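Local coordinates for protein NAD-dependent aldehyde dehydrogenase (Burkholderia multivorans, PDB 5UJU) that probably oxidises aldehydes to carboxylic acids, using NAD as the hydride acceptor, at residues A[319-324]-A[353-358]; A[342-347]-A[395-400]; A[408-413]-A[457-462]; A[419-424]-A[439-444]. One frame throughout, in Å; residues are numbered along the deposited sequence.

Interaction 1 (A[319-324]-A[353-358])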
loop_
_atom_site.group_PDB
_atom_site.type_symbol
_atom_site.label_atom_id
_atom_site.label_comp_id
_atom_site.label_asym_id
_atom_site.label_seq_id
_atom_site.Cartn_x
_atom_site.Cartn_y
_atom_site.Cartn_z
ATOM N N ALA A 319 -1.812 4.486 -19.629
ATOM C CA ALA A 319 -2.054 5.611 -20.524
ATOM C C ALA A 319 -3.057 6.581 -19.922
ATOM O O ALA A 319 -3.918 6.203 -19.125
ATOM C CB ALA A 319 -2.577 5.121 -21.875
ATOM N N GLY A 320 -2.945 7.846 -20.317
ATOM C CA GLY A 320 -3.945 8.825 -19.948
ATOM C C GLY A 320 -4.033 9.887 -21.018
ATOM O O GLY A 320 -3.344 9.823 -22.039
ATOM N N VAL A 321 -4.886 10.878 -20.766
ATOM C CA VAL A 321 -5.156 11.976 -21.692
ATOM C C VAL A 321 -4.639 13.247 -21.034
ATOM O O VAL A 321 -5.255 13.767 -20.096
ATOM C CB VAL A 321 -6.646 12.094 -22.029
ATOM C CG1 VAL A 321 -6.897 13.312 -22.943
ATOM C CG2 VAL A 321 -7.133 10.804 -22.689
ATOM N N ASN A 322 -3.492 13.738 -21.497
ATOM C CA ASN A 322 -2.929 14.973 -20.969
ATOM C C ASN A 322 -3.527 16.172 -21.700
ATOM O O ASN A 322 -3.670 16.162 -22.927
ATOM C CB ASN A 322 -1.412 14.973 -21.098
ATOM C CG ASN A 322 -0.771 13.836 -20.297
ATOM O OD1 ASN A 322 -1.207 13.531 -19.189
ATOM N ND2 ASN A 322 0.240 13.201 -20.869
ATOM N N GLN A 323 -3.860 17.207 -20.935
ATOM C CA GLN A 323 -4.773 18.252 -21.378
ATOM C C GLN A 323 -4.214 19.627 -21.050
ATOM O O GLN A 323 -3.516 19.805 -20.049
ATOM C CB GLN A 323 -6.141 18.081 -20.712
ATOM C CG GLN A 323 -6.917 16.873 -21.210
ATOM C CD GLN A 323 -8.121 16.553 -20.342
ATOM O OE1 GLN A 323 -8.002 16.369 -19.125
ATOM N NE2 GLN A 323 -9.292 16.507 -20.959
ATOM N N ILE A 324 -4.513 20.598 -21.920
ATOM C CA ILE A 324 -4.221 22.008 -21.680
ATOM C C ILE A 324 -5.528 22.784 -21.796
ATOM O O ILE A 324 -6.267 22.613 -22.771
ATOM C CB ILE A 324 -3.190 22.575 -22.673
ATOM C CG1 ILE A 324 -1.867 21.808 -22.624
ATOM C CG2 ILE A 324 -2.921 24.035 -22.374
ATOM C CD1 ILE A 324 -0.856 22.342 -23.639
ATOM N N ALA A 353 3.400 14.402 -22.107
ATOM C CA ALA A 353 3.207 15.380 -23.173
ATOM C C ALA A 353 1.725 15.691 -23.370
ATOM O O ALA A 353 0.886 14.788 -23.303
ATOM C CB ALA A 353 3.783 14.852 -24.477
ATOM N N PRO A 354 1.376 16.944 -23.661
ATOM C CA PRO A 354 -0.043 17.284 -23.845
ATOM C C PRO A 354 -0.600 16.721 -25.146
ATOM O O PRO A 354 0.081 16.660 -26.172
ATOM C CB PRO A 354 -0.040 18.822 -23.876
ATOM C CG PRO A 354 1.330 19.186 -24.396
ATOM C CD PRO A 354 2.264 18.115 -23.845
ATOM N N GLN A 355 -1.869 16.331 -25.103
ATOM C CA GLN A 355 -2.569 15.917 -26.312
ATOM C C GLN A 355 -3.733 16.833 -26.663
ATOM O O GLN A 355 -3.894 17.200 -27.834
ATOM C CB GLN A 355 -3.075 14.478 -26.169
ATOM C CG GLN A 355 -3.873 14.006 -27.378
ATOM C CD GLN A 355 -4.472 12.621 -27.190
ATOM O OE1 GLN A 355 -3.776 11.618 -27.300
ATOM N NE2 GLN A 355 -5.766 12.563 -26.908
ATOM N N ASN A 356 -4.565 17.195 -25.690
ATOM C CA ASN A 356 -5.784 17.961 -25.921
ATOM C C ASN A 356 -5.593 19.396 -25.445
ATOM O O ASN A 356 -5.170 19.628 -24.306
ATOM C CB ASN A 356 -6.971 17.313 -25.209
ATOM C CG ASN A 356 -7.294 15.916 -25.749
ATOM O OD1 ASN A 356 -6.671 15.428 -26.693
ATOM N ND2 ASN A 356 -8.271 15.272 -25.143
ATOM N N ILE A 357 -5.910 20.355 -26.313
ATOM C CA ILE A 357 -5.746 21.774 -26.019
ATOM C C ILE A 357 -7.112 22.441 -26.195
ATOM O O ILE A 357 -7.583 22.610 -27.326
ATOM C CB ILE A 357 -4.681 22.409 -26.925
ATOM C CG1 ILE A 357 -3.351 21.646 -26.772
ATOM C CG2 ILE A 357 -4.483 23.884 -26.590
ATOM C CD1 ILE A 357 -2.274 22.069 -27.749
ATOM N N TYR A 358 -7.758 22.794 -25.084
ATOM C CA TYR A 358 -9.110 23.343 -25.113
ATOM C C TYR A 358 -9.058 24.864 -25.177
ATOM O O TYR A 358 -8.390 25.502 -24.355
ATOM C CB TYR A 358 -9.913 22.900 -23.890
ATOM C CG TYR A 358 -10.004 21.402 -23.727
ATOM C CD1 TYR A 358 -10.812 20.630 -24.564
ATOM C CD2 TYR A 358 -9.276 20.754 -22.733
ATOM C CE1 TYR A 358 -10.885 19.248 -24.406
ATOM C CE2 TYR A 358 -9.353 19.383 -22.567
ATOM C CZ TYR A 358 -10.143 18.636 -23.401
ATOM O OH TYR A 358 -10.191 17.268 -23.222
#

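Interaction 2 (A[342-347]-A[395-400])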
loop_
_atom_site.group_PDB
_atom_site.type_symbol
_atom_site.label_atom_id
_atom_site.label_comp_id
_atom_site.label_asym_id
_atom_site.label_seq_id
_atom_site.Cartn_x
_atom_site.Cartn_y
_atom_site.Cartn_z
ATOM N N SER A 342 6.425 21.797 -25.844
ATOM C CA SER A 342 5.860 20.643 -25.151
ATOM C C SER A 342 5.352 19.602 -26.128
ATOM O O SER A 342 5.396 18.399 -25.835
ATOM C CB SER A 342 4.732 21.088 -24.223
ATOM O OG SER A 342 5.202 22.102 -23.360
ATOM N N LEU A 343 4.857 20.047 -27.281
ATOM C CA LEU A 343 4.392 19.132 -28.313
ATOM C C LEU A 343 5.548 18.516 -29.095
ATOM O O LEU A 343 5.423 17.389 -29.582
ATOM C CB LEU A 343 3.444 19.862 -29.270
ATOM C CG LEU A 343 2.094 20.305 -28.717
ATOM C CD1 LEU A 343 1.394 21.235 -29.726
ATOM C CD2 LEU A 343 1.226 19.098 -28.381
ATOM N N ALA A 344 6.659 19.236 -29.230
ATOM C CA ALA A 344 7.771 18.836 -30.085
ATOM C C ALA A 344 8.790 17.931 -29.394
ATOM O O ALA A 344 9.415 17.093 -30.058
ATOM C CB ALA A 344 8.479 20.087 -30.610
ATOM N N LEU A 345 8.964 18.084 -28.082
ATOM C CA LEU A 345 9.940 17.336 -27.300
ATOM C C LEU A 345 9.795 15.836 -27.522
ATOM O O LEU A 345 8.768 15.244 -27.178
ATOM C CB LEU A 345 9.738 17.662 -25.822
ATOM C CG LEU A 345 10.657 18.647 -25.117
ATOM C CD1 LEU A 345 10.238 18.692 -23.663
ATOM C CD2 LEU A 345 12.108 18.219 -25.240
ATOM N N TYR A 346 10.818 15.221 -28.105
ATOM C CA TYR A 346 10.812 13.776 -28.339
ATOM C C TYR A 346 9.570 13.355 -29.137
ATOM O O TYR A 346 9.046 12.251 -28.975
ATOM C CB TYR A 346 10.933 13.025 -26.998
ATOM C CG TYR A 346 11.106 11.507 -27.071
ATOM C CD1 TYR A 346 11.728 10.890 -28.154
ATOM C CD2 TYR A 346 10.628 10.701 -26.044
ATOM C CE1 TYR A 346 11.868 9.492 -28.202
ATOM C CE2 TYR A 346 10.756 9.337 -26.084
ATOM C CZ TYR A 346 11.371 8.736 -27.157
ATOM O OH TYR A 346 11.478 7.369 -27.156
ATOM N N SER A 347 9.079 14.247 -30.007
ATOM C CA SER A 347 7.968 13.937 -30.913
ATOM C C SER A 347 6.738 13.450 -30.153
ATOM O O SER A 347 6.037 12.533 -30.592
ATOM C CB SER A 347 8.371 12.924 -31.988
ATOM O OG SER A 347 9.436 13.404 -32.794
ATOM N N VAL A 395 16.459 18.285 -35.018
ATOM C CA VAL A 395 16.700 16.880 -34.669
ATOM C C VAL A 395 17.030 16.722 -33.195
ATOM O O VAL A 395 16.651 15.728 -32.571
ATOM C CB VAL A 395 17.795 16.245 -35.550
ATOM C CG1 VAL A 395 17.266 16.007 -36.958
ATOM C CG2 VAL A 395 19.067 17.078 -35.543
ATOM N N GLU A 396 17.731 17.685 -32.609
ATOM C CA GLU A 396 18.055 17.538 -31.200
ATOM C C GLU A 396 16.844 17.757 -30.311
ATOM O O GLU A 396 16.852 17.325 -29.152
ATOM C CB GLU A 396 19.188 18.488 -30.829
ATOM C CG GLU A 396 20.481 18.213 -31.613
ATOM C CD GLU A 396 20.919 16.728 -31.590
ATOM O OE1 GLU A 396 20.724 16.041 -30.565
ATOM O OE2 GLU A 396 21.504 16.258 -32.592
ATOM N N LEU A 397 15.787 18.373 -30.840
ATOM C CA LEU A 397 14.556 18.592 -30.091
ATOM C C LEU A 397 13.579 17.433 -30.257
ATOM O O LEU A 397 13.066 16.906 -29.267
ATOM C CB LEU A 397 13.901 19.917 -30.538
ATOM C CG LEU A 397 12.463 20.206 -30.079
ATOM C CD1 LEU A 397 12.339 20.192 -28.587
ATOM C CD2 LEU A 397 12.006 21.567 -30.611
ATOM N N ILE A 398 13.312 17.012 -31.493
ATOM C CA ILE A 398 12.250 16.034 -31.701
ATOM C C ILE A 398 12.745 14.591 -31.632
ATOM O O ILE A 398 11.929 13.685 -31.410
ATOM C CB ILE A 398 11.511 16.298 -33.025
ATOM C CG1 ILE A 398 12.417 16.031 -34.224
ATOM C CG2 ILE A 398 11.004 17.762 -33.055
ATOM C CD1 ILE A 398 11.767 16.381 -35.566
ATOM N N GLY A 399 14.045 14.354 -31.784
ATOM C CA GLY A 399 14.515 12.981 -31.701
ATOM C C GLY A 399 13.931 12.149 -32.827
ATOM O O GLY A 399 13.546 12.662 -33.886
ATOM N N ALA A 400 13.810 10.851 -32.579
ATOM C CA ALA A 400 13.359 9.918 -33.596
ATOM C C ALA A 400 12.107 9.200 -33.120
ATOM O O ALA A 400 11.851 9.077 -31.921
ATOM C CB ALA A 400 14.457 8.893 -33.946
HETATM O O HOH W 1 10.899 12.442 -35.073
#

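Interaction 3 (A[408-413]-A[457-462]). With NA (sodium ion), chain C.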
loop_
_atom_site.group_PDB
_atom_site.type_symbol
_atom_site.label_atom_id
_atom_site.label_comp_id
_atom_site.label_asym_id
_atom_site.label_seq_id
_atom_site.Cartn_x
_atom_site.Cartn_y
_atom_site.Cartn_z
ATOM N N ALA A 408 2.113 4.852 -38.387
ATOM C CA ALA A 408 0.776 4.478 -38.845
ATOM C C ALA A 408 -0.302 5.300 -38.151
ATOM O O ALA A 408 -1.290 5.704 -38.779
ATOM C CB ALA A 408 0.534 2.987 -38.609
ATOM N N ARG A 409 -0.122 5.573 -36.856
ATOM C CA ARG A 409 -1.130 6.311 -36.112
ATOM C C ARG A 409 -1.177 7.778 -36.528
ATOM O O ARG A 409 -2.251 8.390 -36.496
ATOM C CB ARG A 409 -0.868 6.178 -34.615
ATOM C CG ARG A 409 -1.936 6.814 -33.736
ATOM C CD ARG A 409 -1.660 6.577 -32.251
ATOM N NE ARG A 409 -1.558 5.158 -31.911
ATOM C CZ ARG A 409 -0.412 4.507 -31.717
ATOM N NH1 ARG A 409 0.754 5.146 -31.813
ATOM N NH2 ARG A 409 -0.436 3.213 -31.417
ATOM N N ILE A 410 -0.032 8.358 -36.896
ATOM C CA ILE A 410 -0.015 9.712 -37.451
ATOM C C ILE A 410 -0.914 9.776 -38.675
ATOM O O ILE A 410 -1.704 10.712 -38.838
ATOM C CB ILE A 410 1.426 10.147 -37.786
ATOM C CG1 ILE A 410 2.256 10.319 -36.514
ATOM C CG2 ILE A 410 1.440 11.458 -38.560
ATOM C CD1 ILE A 410 3.751 10.500 -36.770
ATOM N N ASP A 411 -0.796 8.791 -39.567
ATOM C CA ASP A 411 -1.623 8.820 -40.767
ATOM C C ASP A 411 -3.089 8.569 -40.440
ATOM O O ASP A 411 -3.975 9.159 -41.071
ATOM C CB ASP A 411 -1.128 7.816 -41.804
ATOM C CG ASP A 411 -1.804 8.014 -43.160
ATOM O OD1 ASP A 411 -1.594 9.083 -43.778
ATOM O OD2 ASP A 411 -2.558 7.117 -43.599
ATOM N N ALA A 412 -3.373 7.710 -39.455
ATOM C CA ALA A 412 -4.760 7.551 -39.023
ATOM C C ALA A 412 -5.321 8.866 -38.488
ATOM O O ALA A 412 -6.463 9.234 -38.789
ATOM C CB ALA A 412 -4.867 6.452 -37.968
ATOM N N ALA A 413 -4.519 9.598 -37.707
ATOM C CA ALA A 413 -4.993 10.847 -37.119
ATOM C C ALA A 413 -5.270 11.914 -38.177
ATOM O O ALA A 413 -6.123 12.783 -37.958
ATOM C CB ALA A 413 -3.980 11.361 -36.092
ATOM N N PHE A 457 -0.681 7.795 -29.384
ATOM C CA PHE A 457 0.719 7.832 -28.990
ATOM C C PHE A 457 1.559 8.342 -30.149
ATOM O O PHE A 457 1.463 7.838 -31.273
ATOM C CB PHE A 457 1.210 6.464 -28.528
ATOM C CG PHE A 457 2.658 6.461 -28.150
ATOM C CD1 PHE A 457 3.075 7.062 -26.966
ATOM C CD2 PHE A 457 3.606 5.878 -28.976
ATOM C CE1 PHE A 457 4.425 7.067 -26.603
ATOM C CE2 PHE A 457 4.956 5.883 -28.623
ATOM C CZ PHE A 457 5.359 6.483 -27.435
ATOM N N GLY A 458 2.367 9.355 -29.878
ATOM C CA GLY A 458 3.157 9.974 -30.908
ATOM C C GLY A 458 2.894 11.461 -30.958
ATOM O O GLY A 458 2.204 12.022 -30.101
ATOM N N PRO A 459 3.453 12.131 -31.958
ATOM C CA PRO A 459 3.382 13.608 -32.023
ATOM C C PRO A 459 2.068 14.087 -32.626
ATOM O O PRO A 459 2.021 14.649 -33.717
ATOM C CB PRO A 459 4.590 13.952 -32.901
ATOM C CG PRO A 459 4.672 12.785 -33.851
ATOM C CD PRO A 459 4.248 11.563 -33.059
ATOM N N ILE A 460 0.978 13.865 -31.899
ATOM C CA ILE A 460 -0.377 14.125 -32.383
ATOM C C ILE A 460 -1.097 14.983 -31.354
ATOM O O ILE A 460 -1.057 14.676 -30.159
ATOM C CB ILE A 460 -1.139 12.806 -32.604
ATOM C CG1 ILE A 460 -0.394 11.932 -33.625
ATOM C CG2 ILE A 460 -2.619 13.068 -32.955
ATOM C CD1 ILE A 460 -0.761 10.436 -33.568
ATOM N N SER A 461 -1.756 16.053 -31.804
ATOM C CA SER A 461 -2.493 16.871 -30.849
ATOM C C SER A 461 -3.722 17.505 -31.493
ATOM O O SER A 461 -3.840 17.600 -32.722
ATOM C CB SER A 461 -1.607 17.954 -30.231
ATOM O OG SER A 461 -1.063 18.804 -31.224
ATOM N N PHE A 462 -4.641 17.938 -30.623
ATOM C CA PHE A 462 -5.926 18.503 -31.018
ATOM C C PHE A 462 -6.116 19.843 -30.317
ATOM O O PHE A 462 -6.051 19.917 -29.084
ATOM C CB PHE A 462 -7.076 17.553 -30.658
ATOM C CG PHE A 462 -6.806 16.122 -31.021
ATOM C CD1 PHE A 462 -6.898 15.693 -32.333
ATOM C CD2 PHE A 462 -6.436 15.209 -30.047
ATOM C CE1 PHE A 462 -6.628 14.371 -32.667
ATOM C CE2 PHE A 462 -6.168 13.885 -30.378
ATOM C CZ PHE A 462 -6.258 13.470 -31.684
HETATM NA NA NA C . 1.615 12.753 -27.522
HETATM O O HOH W 2 2.046 10.217 -27.264
HETATM O O HOH W 3 -0.749 12.426 -28.271
HETATM O O HOH W 4 1.164 15.340 -28.302
HETATM O O HOH W 5 0.665 13.224 -25.145
#

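Interaction 4 (A[419-424]-A[439-444])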
loop_
_atom_site.group_PDB
_atom_site.type_symbol
_atom_site.label_atom_id
_atom_site.label_comp_id
_atom_site.label_asym_id
_atom_site.label_seq_id
_atom_site.Cartn_x
_atom_site.Cartn_y
_atom_site.Cartn_z
ATOM N N VAL A 419 -6.698 19.519 -40.487
ATOM C CA VAL A 419 -5.273 19.571 -40.196
ATOM C C VAL A 419 -4.851 21.030 -40.112
ATOM O O VAL A 419 -5.024 21.793 -41.068
ATOM C CB VAL A 419 -4.461 18.814 -41.252
ATOM C CG1 VAL A 419 -2.979 18.891 -40.906
ATOM C CG2 VAL A 419 -4.924 17.365 -41.325
ATOM N N LEU A 420 -4.289 21.418 -38.968
ATOM C CA LEU A 420 -3.711 22.746 -38.813
ATOM C C LEU A 420 -2.240 22.765 -39.211
ATOM O O LEU A 420 -1.751 23.759 -39.756
ATOM C CB LEU A 420 -3.894 23.230 -37.373
ATOM C CG LEU A 420 -5.353 23.496 -36.990
ATOM C CD1 LEU A 420 -5.500 23.666 -35.498
ATOM C CD2 LEU A 420 -5.873 24.710 -37.723
ATOM N N LEU A 421 -1.516 21.688 -38.918
ATOM C CA LEU A 421 -0.117 21.575 -39.304
ATOM C C LEU A 421 0.119 20.118 -39.633
ATOM O O LEU A 421 -0.105 19.255 -38.781
ATOM C CB LEU A 421 0.824 22.040 -38.188
ATOM C CG LEU A 421 2.304 21.683 -38.369
ATOM C CD1 LEU A 421 2.847 22.359 -39.616
ATOM C CD2 LEU A 421 3.088 22.123 -37.157
ATOM N N ASP A 422 0.524 19.841 -40.868
ATOM C CA ASP A 422 0.720 18.463 -41.274
ATOM C C ASP A 422 2.075 17.978 -40.789
ATOM O O ASP A 422 3.030 18.750 -40.684
ATOM C CB ASP A 422 0.599 18.300 -42.791
ATOM C CG ASP A 422 0.407 16.843 -43.202
ATOM O OD1 ASP A 422 0.147 16.010 -42.308
ATOM O OD2 ASP A 422 0.481 16.525 -44.408
ATOM N N SER A 423 2.134 16.686 -40.484
ATOM C CA SER A 423 3.365 16.003 -40.122
ATOM C C SER A 423 4.184 15.703 -41.371
ATOM O O SER A 423 3.655 15.167 -42.349
ATOM C CB SER A 423 3.029 14.709 -39.385
ATOM O OG SER A 423 4.183 13.920 -39.204
ATOM N N GLN A 424 5.482 16.005 -41.325
ATOM C CA GLN A 424 6.385 15.773 -42.446
ATOM C C GLN A 424 7.474 14.781 -42.058
ATOM O O GLN A 424 7.763 14.586 -40.879
ATOM C CB GLN A 424 7.057 17.078 -42.906
ATOM C CG GLN A 424 6.117 18.261 -43.096
ATOM C CD GLN A 424 5.104 18.032 -44.186
ATOM O OE1 GLN A 424 5.167 17.040 -44.916
ATOM N NE2 GLN A 424 4.155 18.960 -44.313
ATOM N N PRO A 439 5.448 17.085 -35.773
ATOM C CA PRO A 439 4.134 16.916 -35.142
ATOM C C PRO A 439 2.966 17.196 -36.080
ATOM O O PRO A 439 3.021 18.050 -36.975
ATOM C CB PRO A 439 4.159 17.927 -33.990
ATOM C CG PRO A 439 5.617 18.145 -33.702
ATOM C CD PRO A 439 6.277 18.066 -35.040
ATOM N N LEU A 440 1.891 16.448 -35.848
ATOM C CA LEU A 440 0.602 16.660 -36.488
ATOM C C LEU A 440 -0.305 17.409 -35.520
ATOM O O LEU A 440 -0.501 16.967 -34.382
ATOM C CB LEU A 440 -0.034 15.326 -36.878
ATOM C CG LEU A 440 -1.472 15.382 -37.413
ATOM C CD1 LEU A 440 -1.530 16.062 -38.787
ATOM C CD2 LEU A 440 -2.026 13.989 -37.482
ATOM N N VAL A 441 -0.852 18.540 -35.965
ATOM C CA VAL A 441 -1.744 19.346 -35.142
ATOM C C VAL A 441 -3.075 19.471 -35.860
ATOM O O VAL A 441 -3.123 19.894 -37.022
ATOM C CB VAL A 441 -1.164 20.736 -34.827
ATOM C CG1 VAL A 441 -2.129 21.485 -33.912
ATOM C CG2 VAL A 441 0.209 20.616 -34.141
ATOM N N LEU A 442 -4.145 19.097 -35.171
ATOM C CA LEU A 442 -5.473 19.045 -35.755
ATOM C C LEU A 442 -6.417 19.978 -35.013
ATOM O O LEU A 442 -6.214 20.313 -33.844
ATOM C CB LEU A 442 -6.033 17.621 -35.722
ATOM C CG LEU A 442 -5.142 16.587 -36.410
ATOM C CD1 LEU A 442 -5.263 15.236 -35.741
ATOM C CD2 LEU A 442 -5.494 16.482 -37.871
ATOM N N GLN A 443 -7.464 20.395 -35.711
ATOM C CA GLN A 443 -8.527 21.167 -35.094
ATOM C C GLN A 443 -9.739 20.264 -34.913
ATOM O O GLN A 443 -10.146 19.575 -35.858
ATOM C CB GLN A 443 -8.902 22.384 -35.948
ATOM C CG GLN A 443 -10.058 23.186 -35.370
ATOM C CD GLN A 443 -10.397 24.437 -36.186
ATOM O OE1 GLN A 443 -9.546 25.019 -36.857
ATOM N NE2 GLN A 443 -11.650 24.843 -36.123
ATOM N N LEU A 444 -10.307 20.270 -33.707
ATOM C CA LEU A 444 -11.557 19.578 -33.422
ATOM C C LEU A 444 -12.528 20.521 -32.719
ATOM O O LEU A 444 -12.185 21.642 -32.326
ATOM C CB LEU A 444 -11.330 18.336 -32.557
ATOM C CG LEU A 444 -10.620 17.201 -33.285
ATOM C CD1 LEU A 444 -10.377 16.048 -32.310
ATOM C CD2 LEU A 444 -11.456 16.764 -34.469
HETATM O O HOH W 6 4.634 19.334 -38.573
#

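Interaction 1 (A[319-324]-A[353-358])
The phenol ring of Y358 meets the amide group of Q323 at its edge, with CD of Q323 lying in the ring plane and the amide turned 71° against it. CG of Q323 lies 3.8 Å from CE2 of the ring, and both residues reach helix 469-483. A second amide, that of N322, lies nearly in one plane with the O of A353; ND2 of N322 donates to that oxygen at 3.0 Å but arrives above its carbonyl plane. ND2 also donates to the C351 carbonyl and OD1 takes two backbone N-H groups, from L486 and T487, so the rotation of this buried amide is fixed from several directions. The amide of N356, bonded through ND2 to the F452 carbonyl, has that same ND2 3.3 Å from CG1 of V321. Between the backbones, the O of N322 is shared, by the N of Q355 at 2.8 Å and the N of N356 at 3.1 Å. Beyond it runs a regular ladder, from N of I324 to O of N356 (2.7 Å) and from N of Y358 to O of I324 (2.8 Å). On the face opposite Q323 and N356, I324 lies alongside P354, CD1 to CB 3.6 Å, against helix 332-344. Two adjacent parallel strands joined through that helix form a beta-alpha-beta crossover, as expected in the alpha/beta catalytic domain of aldehyde dehydrogenases.

Interaction 2 (A[342-347]-A[395-400])
S347 keeps OG opposite its own carbonyl carbon and beside its backbone N (chi1 -60°), which brings the hydroxyl up to the O of I398; L397, with CG opposite its backbone N (chi1 168°), swings its two methyls toward A344 and L345. The hydroxyl of S347 donates to the O of I398 at 2.9 Å, coming from above the carbonyl plane. It is an acceptor as well, since a water donates both to OG of S347 and to the O of G399, tying the serine to the next peptide too. One residue earlier in each segment, the N of Y346 reaches the O of L397 at 3.0 Å, in the carbonyl plane and almost straight (170°). Two helix C-termini therefore meet here, those of helices 332-344 and 391-398, and residues just past the first helix supply donors to carbonyls in the last turn of the second, where helix geometry stops offering N-H partners. Apolar contacts flank these bonds. CB of A344 touches CD2 of L397 at 3.8 Å, while L345 and L397 cross at about a right angle, CD2 to CD1 3.9 Å. The ring of Y346 has the O of I398 near its plane at the edge and passes the O of A400, CE1 3.7 Å away; its OH goes on to donate to the T145 carbonyl. NE2 of Q349 is hydrogen-bonded to the O atoms of both Y346 and A400.

Interaction 3 (A[408-413]-A[457-462])
R409 reaches across to F457 and donates from NH1 to its O at 2.8 Å, a bent bond (139°) that lies out of both the guanidinium and the carbonyl planes. CB of F457 sits over one guanidinium face, whereas NH1 comes only to the edge of the phenyl ring; with the two planes 74° apart, this is no stacked cation-pi pair. The arginine's methylene CG meets CD1 of I460 at 3.8 Å, the two chains crossing at about a right angle. Further along helix 404-414, I410 places CD1 on CG of P459 (3.8 Å) and A413 places CB against CG2 of I460 (3.8 Å). Behind this layer stands an inverse gamma turn centred on P459, in which the N of I460 bonds to the O of G458 at 2.9 Å. That same oxygen binds the sodium ion at 2.7 Å, beside the O of G348 and four waters. One of these waters accepts from the N of G458, and another donates to the O of I460. Coordination by neutral carbonyls and waters alone is usual for an alkali ion such as sodium, and the ion and the R409 cation probably polarise two successive carbonyls, those of G458 and F457.

Interaction 4 (A[419-424]-A[439-444])
V441 is gripped tightly by the strand that passes it: its O accepts from the N of L420 at 2.7 Å and from the N of L421 at 3.1 Å, and its own N returns a nearly straight bond (173°) to the O of L421, 3.0 Å away. Two residues thus stand opposite one, a classic beta bulge. Close apolar contacts lie on the face that carries V419 and L442. CG2 of V419 meets CD2 of L442 at 3.6 Å, and its other methyl, CG1, set opposite the backbone N (chi1 -180°), crosses CD1 of L440 at 3.8 Å. L420, where the chain turns a corner, lays CD1 obliquely on CB of Q443 (3.7 Å). Helix 404-414 covers L440 and L442 through A413, while on the other face L421 packs on helix 373-388. The looser end lies past the bulge, where the direct ladder gives way to a water that donates to the O of D422 at 2.7 Å and to the O of P439 at 2.6 Å. The carboxylate of D422 forms a salt bridge with R414, and the hydroxyl of S423 bonds to the T438 carbonyl; backbone pairing resumes between Q424 and T438. Pairing two N-H groups with one oxygen absorbs the extra residue without leaving either donor unmatched, and the water does the same for two carbonyls where no direct bond joins the two chains.

In the fold
All four contacts belong to one alpha/beta domain, and three of them follow a single mixed sheet. Interaction 1 pairs strands 323-326 and 356-360; strand 460-466 of interaction 3 hydrogen-bonds to the latter and, on its other edge, to strand 440-445 of interaction 4, whose partner 418-421 is an outermost strand. Interactions 3 and 4 are about 9 Å apart between centres, interactions 1 and 4 about 15 Å. Along the chain, interaction 4 is nested in the loop closed by interaction 3, while interactions 1 and 2 interlock. Through 342-347, interaction 2 touches P354, P459 and P439 of the other three, so helices, sheet and sodium site form one continuous packed unit, buried except toward the outermost strand.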